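Glutathione S-transferase 1 (Ascaris suum, PDB 4Q5F) conjugates reduced glutathione to a wide range of hydrophobic electrophiles of foreign or internal origin and can also act as a glutathione peroxidase. Local coordinates at residues 105-108 / 109-113; 136-139 / 140-143; 177-180 / 181-185. All coordinates share one frame; numbering follows the deposited sequence.

Interaction 1 (105-108 / 109-113); sequences DQFK and DFMAE. With GSH (glutathione), chain C.
Helix 94-114 borders the glutathione site of the second subunit, and one helical turn here, where the backbones of D105 and D109 are hydrogen-bonded and F107 packs on M111, shows how a helix can serve a ligand on one face and a hydrophobic core on another. On the core face, CG of M111 sits over one face of the F107 ring, 3.7 Å from its centroid and offset toward the rim. The CG of M111 is held beside its own backbone N (chi1 -73°), and further bends bring SD obliquely to the same ring at 4.5 Å from the centroid, completing a Met-aromatic contact. In the backbone of the same turn, M111 N donates to F107 O at 2.9 Å. I172 and S175 of helix 167-182 also pack against F107.

On the ligand face, D109 N bonds to D105 O at 2.9 Å, and a bridging water donates both to D105 O (2.7 Å) and to D109 OD1 (2.5 Å), which would steady the carboxylate. Its other oxygen, OD2, accepts a short hydrogen bond of 2.5 Å from glutathione N1, and a weak one from Q75 NE2 of the second subunit. A negative carboxylate here would favour a protonated ligand amine. K55, W51 and S76 of the second subunit grip the same glutathione, so its site is composite, assembled across the dimer interface as is typical of cytosolic glutathione transferases.

Interaction 2 (136-139 / 140-143); sequences VAVP and ARDK
V138 and R141 meet on helix 129-155, one of the long helices of the all-helical C-terminal domain of the glutathione transferase fold, next to a proline kink that illustrates how a helix tolerates a missing donor. P139 has no N-H to give to the turn before it, yet its carbonyl still takes part in the ladder: K143 N donates to P139 O at 3.0 Å. The straightest backbone bond runs from R141 N to A137 O, 2.8 Å long with an N-H...O angle of 171°, whereas the one from A140 N to V136 O is weak at 3.3 Å.

Van der Waals packing adds to these bonds. The methyl of A140 lies 3.2 Å from V136 O, and F110 and E113 of helix 94-114 also touch this methyl, a point where the two helices meet. The V138 and R141 side chains run alongside each other, and F186 from a loop also packs on R141.

Charge pairing joins neighbours in sequence. R141 NH2 and D142 OD1 form a salt bridge of 3.0 Å; the oxygen sits off the guanidinium plane, so charge attraction and not a directed hydrogen bond links them. A bend at chi3 (72°) folds the arginine end back beside V138, whose CG1 comes up to the guanidinium edge; its 3.0 Å approach to R141 NH2 is unusually short, so the exact placing of these two atoms is doubtful.

Interaction 3 (177-180 / 181-185); sequences ASWE and SLIPD
W179 has the largest share of this contact, its indole receiving the two residues that follow one turn on. CD1 of L182 lies over one face of the six-membered ring, 3.9 Å from the centroid and displaced toward the rim, while CD1 of I183 approaches obliquely, 3.6 Å from W179 CE3. CG of L182 (chi1 -78°) and CG1 of I183 (chi1 -68°) lie beside their own backbone N, and this carries each CD1 to the indole. The W179 carbonyl is used as well: L182 N donates to W179 O at 3.1 Å from above the carbonyl plane, and I183 N adds a weak bond.

Here helix 167-182 of the C-terminal, all-helical domain runs into a loop. S181 N and L182 N bond three residues back, as in a 3-10 turn, while the weak I183 bond reaches four back. S181 N donates to S178 O at 2.9 Å, and its CB stands 3.2 Å from the same oxygen. L187 from a loop packs on the E180 side chain. L114 of helix 94-114 and F118 of helix 118-122 also pack on W179, and S178 OG is hydrogen-bonded to D174 O and R24 NH2.

How the interactions relate
All three contacts are local turns, and from the N terminus they come one after another: interaction 1 on helix 94-114, interaction 2 on helix 129-155 and interaction 3 at the end of helix 167-182. None closes a long loop, and none nests with or crosses another. What ties them together is packing among the helices and the loop after 167-182. The F110 ring of interaction 1 reaches the backbone of A140 in interaction 2, with CE1 3.4 Å from A140 O. M111 SD lies 3.4 Å from W179 NE1, joining interactions 1 and 3, and R141 of interaction 2 packs on D185 of interaction 3. Interactions 1, 2 and 3 thus touch pairwise, joining three helices of the C-terminal domain.

Interaction 1 (105-108 / 109-113)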
ATOM      1  N   ASP B 105       6.079   0.416  -1.842  1.00 17.66           N
ATOM      2  CA  ASP B 105       5.103  -0.656  -2.016  1.00 19.31           C
ATOM      3  C   ASP B 105       5.799  -2.014  -2.077  1.00 18.51           C
ATOM      4  O   ASP B 105       5.270  -3.014  -1.592  1.00 17.13           O
ATOM      5  CB  ASP B 105       4.277  -0.445  -3.288  1.00 17.26           C
ATOM      6  CG  ASP B 105       3.117   0.518  -3.087  1.00 25.87           C
ATOM      7  OD1 ASP B 105       2.883   0.961  -1.942  1.00 21.97           O
ATOM      8  OD2 ASP B 105       2.428   0.824  -4.083  1.00 27.36           O
ATOM      9  N   GLN B 106       6.982  -2.051  -2.680  1.00 12.51           N
ATOM     10  CA  GLN B 106       7.750  -3.289  -2.743  1.00 17.26           C
ATOM     11  C   GLN B 106       8.260  -3.639  -1.350  1.00 19.10           C
ATOM     12  O   GLN B 106       8.274  -4.806  -0.955  1.00 17.86           O
ATOM     13  CB  GLN B 106       8.924  -3.165  -3.718  1.00 19.68           C
ATOM     14  CG  GLN B 106       9.719  -4.455  -3.890  1.00 15.83           C
ATOM     15  CD  GLN B 106       8.874  -5.595  -4.430  1.00 18.48           C
ATOM     16  OE1 GLN B 106       7.898  -5.375  -5.146  1.00 24.57           O
ATOM     17  NE2 GLN B 106       9.244  -6.824  -4.084  1.00 17.10           N
ATOM     18  N   PHE B 107       8.684  -2.618  -0.613  1.00 17.29           N
ATOM     19  CA  PHE B 107       9.076  -2.795   0.778  1.00 16.29           C
ATOM     20  C   PHE B 107       7.888  -3.300   1.590  1.00 21.80           C
ATOM     21  O   PHE B 107       8.043  -4.126   2.490  1.00 20.19           O
ATOM     22  CB  PHE B 107       9.593  -1.479   1.358  1.00 17.79           C
ATOM     23  CG  PHE B 107       9.561  -1.426   2.858  1.00 17.05           C
ATOM     24  CD1 PHE B 107      10.538  -2.058   3.609  1.00 19.63           C
ATOM     25  CD2 PHE B 107       8.555  -0.740   3.518  1.00 20.94           C
ATOM     26  CE1 PHE B 107      10.508  -2.010   4.990  1.00 20.50           C
ATOM     27  CE2 PHE B 107       8.521  -0.688   4.898  1.00 22.15           C
ATOM     28  CZ  PHE B 107       9.499  -1.323   5.635  1.00 24.12           C
ATOM     29  N   LYS B 108       6.700  -2.801   1.261  1.00 17.11           N
ATOM     30  CA  LYS B 108       5.476  -3.242   1.916  1.00 18.20           C
ATOM     31  C   LYS B 108       5.195  -4.720   1.644  1.00 17.73           C
ATOM     32  O   LYS B 108       4.773  -5.446   2.544  1.00 21.65           O
ATOM     33  CB  LYS B 108       4.290  -2.385   1.469  1.00 17.63           C
ATOM     34  CG  LYS B 108       3.970  -1.221   2.404  1.00 23.15           C
ATOM     35  CD  LYS B 108       2.949  -0.272   1.784  1.00 43.09           C
ATOM     36  CE  LYS B 108       1.639  -0.258   2.555  1.00 47.65           C
ATOM     37  NZ  LYS B 108       0.604   0.556   1.854  1.00 37.84           N
ATOM     38  N   ASP B 109       5.428  -5.162   0.410  1.00 12.47           N
ATOM     39  CA  ASP B 109       5.260  -6.572   0.061  1.00 14.75           C
ATOM     40  C   ASP B 109       6.207  -7.434   0.887  1.00 20.91           C
ATOM     41  O   ASP B 109       5.827  -8.487   1.394  1.00 19.70           O
ATOM     42  CB  ASP B 109       5.533  -6.812  -1.427  1.00 14.83           C
ATOM     43  CG  ASP B 109       4.407  -6.327  -2.322  1.00 22.72           C
ATOM     44  OD1 ASP B 109       3.303  -6.051  -1.807  1.00 29.76           O
ATOM     45  OD2 ASP B 109       4.629  -6.234  -3.547  1.00 20.75           O
ATOM     46  N   PHE B 110       7.449  -6.977   1.007  1.00 20.76           N
ATOM     47  CA  PHE B 110       8.454  -7.658   1.811  1.00 17.53           C
ATOM     48  C   PHE B 110       7.985  -7.773   3.260  1.00 17.21           C
ATOM     49  O   PHE B 110       8.029  -8.850   3.854  1.00 20.68           O
ATOM     50  CB  PHE B 110       9.774  -6.888   1.747  1.00 18.98           C
ATOM     51  CG  PHE B 110      10.906  -7.537   2.498  1.00 22.92           C
ATOM     52  CD1 PHE B 110      10.935  -8.906   2.709  1.00 26.00           C
ATOM     53  CD2 PHE B 110      11.944  -6.768   2.993  1.00 21.47           C
ATOM     54  CE1 PHE B 110      11.980  -9.490   3.398  1.00 22.92           C
ATOM     55  CE2 PHE B 110      12.988  -7.348   3.683  1.00 25.94           C
ATOM     56  CZ  PHE B 110      13.006  -8.711   3.885  1.00 25.08           C
ATOM     57  N   MET B 111       7.535  -6.656   3.820  1.00 17.60           N
ATOM     58  CA  MET B 111       7.045  -6.621   5.195  1.00 21.24           C
ATOM     59  C   MET B 111       5.850  -7.549   5.391  1.00 22.83           C
ATOM     60  O   MET B 111       5.663  -8.109   6.470  1.00 21.15           O
ATOM     61  CB  MET B 111       6.645  -5.194   5.580  1.00 24.23           C
ATOM     62  CG  MET B 111       7.815  -4.242   5.796  1.00 31.38           C
ATOM     63  SD  MET B 111       8.847  -4.696   7.205  1.00 50.87           S
ATOM     64  CE  MET B 111      10.197  -5.536   6.382  1.00 29.31           C
ATOM     65  N   ALA B 112       5.040  -7.703   4.347  1.00 20.53           N
ATOM     66  CA  ALA B 112       3.847  -8.540   4.424  1.00 18.29           C
ATOM     67  C   ALA B 112       4.212 -10.005   4.674  1.00 22.86           C
ATOM     68  O   ALA B 112       3.389 -10.786   5.152  1.00 23.35           O
ATOM     69  CB  ALA B 112       3.023  -8.406   3.153  1.00 12.69           C
ATOM     70  N   GLU B 113       5.449 -10.368   4.351  1.00 21.26           N
ATOM     71  CA  GLU B 113       5.933 -11.725   4.572  1.00 26.45           C
ATOM     72  C   GLU B 113       6.388 -11.879   6.019  1.00 27.14           C
ATOM     73  O   GLU B 113       6.085 -12.875   6.673  1.00 31.67           O
ATOM     74  CB  GLU B 113       7.113 -12.038   3.645  1.00 27.00           C
ATOM     75  CG  GLU B 113       6.936 -11.618   2.185  1.00 33.48           C
ATOM     76  CD  GLU B 113       6.536 -12.767   1.280  1.00 47.88           C
ATOM     77  OE1 GLU B 113       5.801 -13.665   1.741  1.00 54.85           O
ATOM     78  OE2 GLU B 113       6.965 -12.770   0.104  1.00 42.99           O
TER
HETATM   79  N1  GSH C 301       2.712  -5.661  -5.123  1.00 21.84           N
HETATM   80  CA1 GSH C 301       2.624  -5.887  -6.520  1.00 22.72           C
HETATM   81  C1  GSH C 301       1.681  -4.877  -7.131  1.00 16.27           C
HETATM   82  O11 GSH C 301       1.846  -4.496  -8.317  1.00 21.04           O
HETATM   83  O12 GSH C 301       0.728  -4.417  -6.454  1.00 15.80           O
HETATM   84  CB1 GSH C 301       2.114  -7.298  -6.762  1.00 19.33           C
HETATM   85  CG1 GSH C 301       2.254  -7.653  -8.247  1.00 17.90           C
HETATM   86  CD1 GSH C 301       2.014  -9.153  -8.465  1.00 21.90           C
HETATM   87  OE1 GSH C 301       1.837  -9.885  -7.516  1.00 25.85           O
HETATM   88  N2  GSH C 301       2.007  -9.676  -9.808  1.00 20.68           N
HETATM   89  CA2 GSH C 301       1.801 -11.066 -10.073  1.00 23.20           C
HETATM   90  C2  GSH C 301       2.946 -11.546 -10.951  1.00 21.49           C
HETATM   91  O2  GSH C 301       3.628 -10.726 -11.547  1.00 18.23           O
HETATM   92  CB2 GSH C 301       0.500 -11.275 -10.800  1.00 28.60           C
HETATM   93  SG2 GSH C 301      -0.835 -10.605  -9.859  1.00 50.06           S
HETATM   94  N3  GSH C 301       3.225 -12.958 -11.093  1.00 24.93           N
HETATM   95  CA3 GSH C 301       4.317 -13.399 -11.924  1.00 25.44           C
HETATM   96  C3  GSH C 301       5.619 -13.400 -11.120  1.00 27.90           C
HETATM   97  O31 GSH C 301       5.679 -12.807 -10.011  1.00 29.37           O
HETATM   98  O32 GSH C 301       6.630 -13.995 -11.570  1.00 27.93           O
HETATM   99  O   HOH W   1       2.709  -3.631  -1.995  1.00 29.89           O

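Interaction 2 (136-139 / 140-143)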
ATOM      1  N   VAL B 136      10.298 -19.057   6.350  1.00 40.24           N
ATOM      2  CA  VAL B 136       9.581 -17.811   6.060  1.00 39.52           C
ATOM      3  C   VAL B 136      10.484 -16.582   5.983  1.00 32.71           C
ATOM      4  O   VAL B 136      10.402 -15.810   5.026  1.00 33.48           O
ATOM      5  CB  VAL B 136       8.492 -17.517   7.110  1.00 41.44           C
ATOM      6  CG1 VAL B 136       7.583 -16.393   6.622  1.00 23.30           C
ATOM      7  CG2 VAL B 136       7.675 -18.763   7.407  1.00 37.72           C
ATOM      8  N   ALA B 137      11.343 -16.397   6.982  1.00 35.08           N
ATOM      9  CA  ALA B 137      12.156 -15.186   7.064  1.00 28.75           C
ATOM     10  C   ALA B 137      13.254 -15.114   6.002  1.00 28.77           C
ATOM     11  O   ALA B 137      13.266 -14.188   5.191  1.00 32.68           O
ATOM     12  CB  ALA B 137      12.755 -15.035   8.450  1.00 29.87           C
ATOM     13  N   VAL B 138      14.093 -16.134   6.019  1.00 34.66           N
ATOM     14  CA  VAL B 138      15.268 -16.128   5.144  1.00 34.47           C
ATOM     15  C   VAL B 138      14.915 -16.240   3.652  1.00 33.80           C
ATOM     16  O   VAL B 138      15.620 -15.672   2.822  1.00 31.78           O
ATOM     17  CB  VAL B 138      16.384 -17.158   5.555  1.00 34.28           C
ATOM     18  CG1 VAL B 138      17.514 -17.177   4.527  1.00 40.44           C
ATOM     19  CG2 VAL B 138      16.931 -16.921   6.962  1.00 31.00           C
ATOM     20  N   PRO B 139      13.868 -16.936   3.305  1.00 29.60           N
ATOM     21  CA  PRO B 139      13.465 -16.932   1.895  1.00 31.93           C
ATOM     22  C   PRO B 139      12.908 -15.572   1.471  1.00 30.98           C
ATOM     23  O   PRO B 139      13.176 -15.119   0.357  1.00 26.92           O
ATOM     24  CB  PRO B 139      12.360 -17.995   1.840  1.00 19.99           C
ATOM     25  CG  PRO B 139      12.513 -18.801   3.087  1.00 33.09           C
ATOM     26  CD  PRO B 139      13.002 -17.822   4.099  1.00 36.50           C
ATOM     27  N   ALA B 140      12.139 -14.937   2.354  1.00 23.09           N
ATOM     28  CA  ALA B 140      11.601 -13.605   2.090  1.00 29.61           C
ATOM     29  C   ALA B 140      12.745 -12.612   1.943  1.00 22.61           C
ATOM     30  O   ALA B 140      12.787 -11.822   0.999  1.00 27.58           O
ATOM     31  CB  ALA B 140      10.677 -13.180   3.219  1.00 23.67           C
ATOM     32  N   ARG B 141      13.667 -12.669   2.895  1.00 18.56           N
ATOM     33  CA  ARG B 141      14.879 -11.862   2.879  1.00 27.00           C
ATOM     34  C   ARG B 141      15.637 -12.032   1.565  1.00 23.70           C
ATOM     35  O   ARG B 141      16.029 -11.055   0.925  1.00 21.06           O
ATOM     36  CB  ARG B 141      15.770 -12.284   4.051  1.00 28.37           C
ATOM     37  CG  ARG B 141      17.159 -11.670   4.076  1.00 29.33           C
ATOM     38  CD  ARG B 141      17.964 -12.239   5.235  1.00 40.72           C
ATOM     39  NE  ARG B 141      18.361 -13.630   5.015  1.00 44.14           N
ATOM     40  CZ  ARG B 141      19.554 -14.019   4.571  1.00 46.10           C
ATOM     41  NH1 ARG B 141      20.499 -13.129   4.289  1.00 48.51           N
ATOM     42  NH2 ARG B 141      19.808 -15.309   4.410  1.00 43.94           N
ATOM     43  N   ASP B 142      15.836 -13.284   1.169  1.00 26.17           N
ATOM     44  CA  ASP B 142      16.623 -13.596  -0.016  1.00 20.86           C
ATOM     45  C   ASP B 142      15.951 -13.134  -1.306  1.00 24.90           C
ATOM     46  O   ASP B 142      16.634 -12.807  -2.276  1.00 30.92           O
ATOM     47  CB  ASP B 142      16.913 -15.096  -0.080  1.00 26.55           C
ATOM     48  CG  ASP B 142      17.870 -15.554   1.011  1.00 38.71           C
ATOM     49  OD1 ASP B 142      18.101 -14.780   1.965  1.00 36.69           O
ATOM     50  OD2 ASP B 142      18.381 -16.690   0.921  1.00 42.31           O
ATOM     51  N   LYS B 143      14.622 -13.106  -1.324  1.00 24.72           N
ATOM     52  CA  LYS B 143      13.902 -12.644  -2.509  1.00 26.32           C
ATOM     53  C   LYS B 143      13.895 -11.121  -2.614  1.00 26.02           C
ATOM     54  O   LYS B 143      14.132 -10.566  -3.686  1.00 28.14           O
ATOM     55  CB  LYS B 143      12.456 -13.146  -2.512  1.00 22.43           C
ATOM     56  CG  LYS B 143      11.740 -12.887  -3.838  1.00 34.11           C
ATOM     57  CD  LYS B 143      10.230 -13.053  -3.748  1.00 39.82           C
ATOM     58  CE  LYS B 143       9.632 -13.251  -5.137  1.00 48.09           C
ATOM     59  NZ  LYS B 143       8.171 -12.970  -5.186  1.00 62.86           N
TER

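Interaction 3 (177-180 / 181-185)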
ATOM      1  N   ALA B 177      16.456  -1.577   9.869  1.00 24.96           N
ATOM      2  CA  ALA B 177      17.367  -1.493  11.004  1.00 23.34           C
ATOM      3  C   ALA B 177      16.820  -2.266  12.196  1.00 24.08           C
ATOM      4  O   ALA B 177      17.556  -2.978  12.877  1.00 34.98           O
ATOM      5  CB  ALA B 177      17.599  -0.039  11.380  1.00 28.62           C
ATOM      6  N   SER B 178      15.521  -2.126  12.440  1.00 23.70           N
ATOM      7  CA  SER B 178      14.873  -2.804  13.556  1.00 28.63           C
ATOM      8  C   SER B 178      14.822  -4.314  13.333  1.00 29.32           C
ATOM      9  O   SER B 178      15.070  -5.091  14.252  1.00 32.83           O
ATOM     10  CB  SER B 178      13.457  -2.262  13.761  1.00 27.77           C
ATOM     11  OG  SER B 178      13.485  -0.882  14.078  1.00 47.57           O
ATOM     12  N   TRP B 179      14.501  -4.721  12.110  1.00 30.56           N
ATOM     13  CA  TRP B 179      14.430  -6.138  11.773  1.00 28.86           C
ATOM     14  C   TRP B 179      15.793  -6.808  11.883  1.00 34.13           C
ATOM     15  O   TRP B 179      15.884  -8.017  12.089  1.00 39.71           O
ATOM     16  CB  TRP B 179      13.864  -6.331  10.366  1.00 26.83           C
ATOM     17  CG  TRP B 179      12.378  -6.384  10.348  1.00 27.90           C
ATOM     18  CD1 TRP B 179      11.524  -5.399   9.949  1.00 23.98           C
ATOM     19  CD2 TRP B 179      11.558  -7.481  10.767  1.00 30.41           C
ATOM     20  NE1 TRP B 179      10.223  -5.817  10.088  1.00 28.95           N
ATOM     21  CE2 TRP B 179      10.217  -7.092  10.587  1.00 30.56           C
ATOM     22  CE3 TRP B 179      11.831  -8.755  11.273  1.00 31.11           C
ATOM     23  CZ2 TRP B 179       9.149  -7.932  10.897  1.00 25.97           C
ATOM     24  CZ3 TRP B 179      10.770  -9.588  11.579  1.00 29.52           C
ATOM     25  CH2 TRP B 179       9.446  -9.173  11.391  1.00 25.56           C
ATOM     26  N   GLU B 180      16.849  -6.015  11.743  1.00 36.94           N
ATOM     27  CA  GLU B 180      18.207  -6.520  11.887  1.00 40.51           C
ATOM     28  C   GLU B 180      18.431  -7.037  13.307  1.00 46.47           C
ATOM     29  O   GLU B 180      19.329  -7.843  13.551  1.00 46.75           O
ATOM     30  CB  GLU B 180      19.218  -5.417  11.568  1.00 34.51           C
ATOM     31  CG  GLU B 180      20.620  -5.924  11.271  1.00 42.31           C
ATOM     32  CD  GLU B 180      21.607  -4.803  11.007  1.00 58.79           C
ATOM     33  OE1 GLU B 180      21.166  -3.657  10.781  1.00 64.74           O
ATOM     34  OE2 GLU B 180      22.827  -5.070  11.028  1.00 66.44           O
ATOM     35  N   SER B 181      17.598  -6.574  14.236  1.00 41.73           N
ATOM     36  CA  SER B 181      17.709  -6.955  15.640  1.00 38.85           C
ATOM     37  C   SER B 181      16.965  -8.255  15.942  1.00 39.97           C
ATOM     38  O   SER B 181      17.287  -8.950  16.905  1.00 58.04           O
ATOM     39  CB  SER B 181      17.166  -5.833  16.527  1.00 50.80           C
ATOM     40  OG  SER B 181      17.712  -4.579  16.153  1.00 42.37           O
ATOM     41  N   LEU B 182      15.972  -8.578  15.118  1.00 40.56           N
ATOM     42  CA  LEU B 182      15.176  -9.792  15.299  1.00 34.85           C
ATOM     43  C   LEU B 182      15.786 -10.975  14.561  1.00 48.26           C
ATOM     44  O   LEU B 182      15.547 -12.131  14.912  1.00 63.83           O
ATOM     45  CB  LEU B 182      13.757  -9.574  14.774  1.00 35.11           C
ATOM     46  CG  LEU B 182      12.794  -8.779  15.650  1.00 46.10           C
ATOM     47  CD1 LEU B 182      11.816  -8.020  14.774  1.00 40.09           C
ATOM     48  CD2 LEU B 182      12.054  -9.707  16.601  1.00 44.47           C
ATOM     49  N   ILE B 183      16.568 -10.672  13.531  1.00 47.98           N
ATOM     50  CA  ILE B 183      17.083 -11.680  12.614  1.00 46.79           C
ATOM     51  C   ILE B 183      18.586 -11.480  12.443  1.00 44.89           C
ATOM     52  O   ILE B 183      19.013 -10.493  11.848  1.00 41.38           O
ATOM     53  CB  ILE B 183      16.369 -11.572  11.251  1.00 38.27           C
ATOM     54  CG1 ILE B 183      14.904 -11.987  11.402  1.00 37.73           C
ATOM     55  CG2 ILE B 183      17.043 -12.447  10.199  1.00 44.64           C
ATOM     56  CD1 ILE B 183      14.000 -11.481  10.303  1.00 38.11           C
ATOM     57  N   PRO B 184      19.399 -12.405  12.977  1.00 58.48           N
ATOM     58  CA  PRO B 184      20.846 -12.220  12.825  1.00 58.28           C
ATOM     59  C   PRO B 184      21.284 -12.359  11.371  1.00 45.71           C
ATOM     60  O   PRO B 184      20.797 -13.242  10.664  1.00 27.43           O
ATOM     61  CB  PRO B 184      21.444 -13.349  13.674  1.00 60.81           C
ATOM     62  CG  PRO B 184      20.338 -13.810  14.563  1.00 60.34           C
ATOM     63  CD  PRO B 184      19.083 -13.596  13.785  1.00 54.03           C
ATOM     64  N   ASP B 185      22.185 -11.482  10.939  1.00 45.96           N
ATOM     65  CA  ASP B 185      22.721 -11.517   9.582  1.00 51.38           C
ATOM     66  C   ASP B 185      21.625 -11.262   8.545  1.00 40.86           C
ATOM     67  O   ASP B 185      21.711 -11.717   7.403  1.00 34.34           O
ATOM     68  CB  ASP B 185      23.427 -12.853   9.322  1.00 47.91           C
ATOM     69  CG  ASP B 185      24.456 -13.183  10.387  1.00 47.51           C
ATOM     70  OD1 ASP B 185      25.563 -12.600  10.350  1.00 42.64           O
ATOM     71  OD2 ASP B 185      24.160 -14.027  11.258  1.00 55.40           O
TER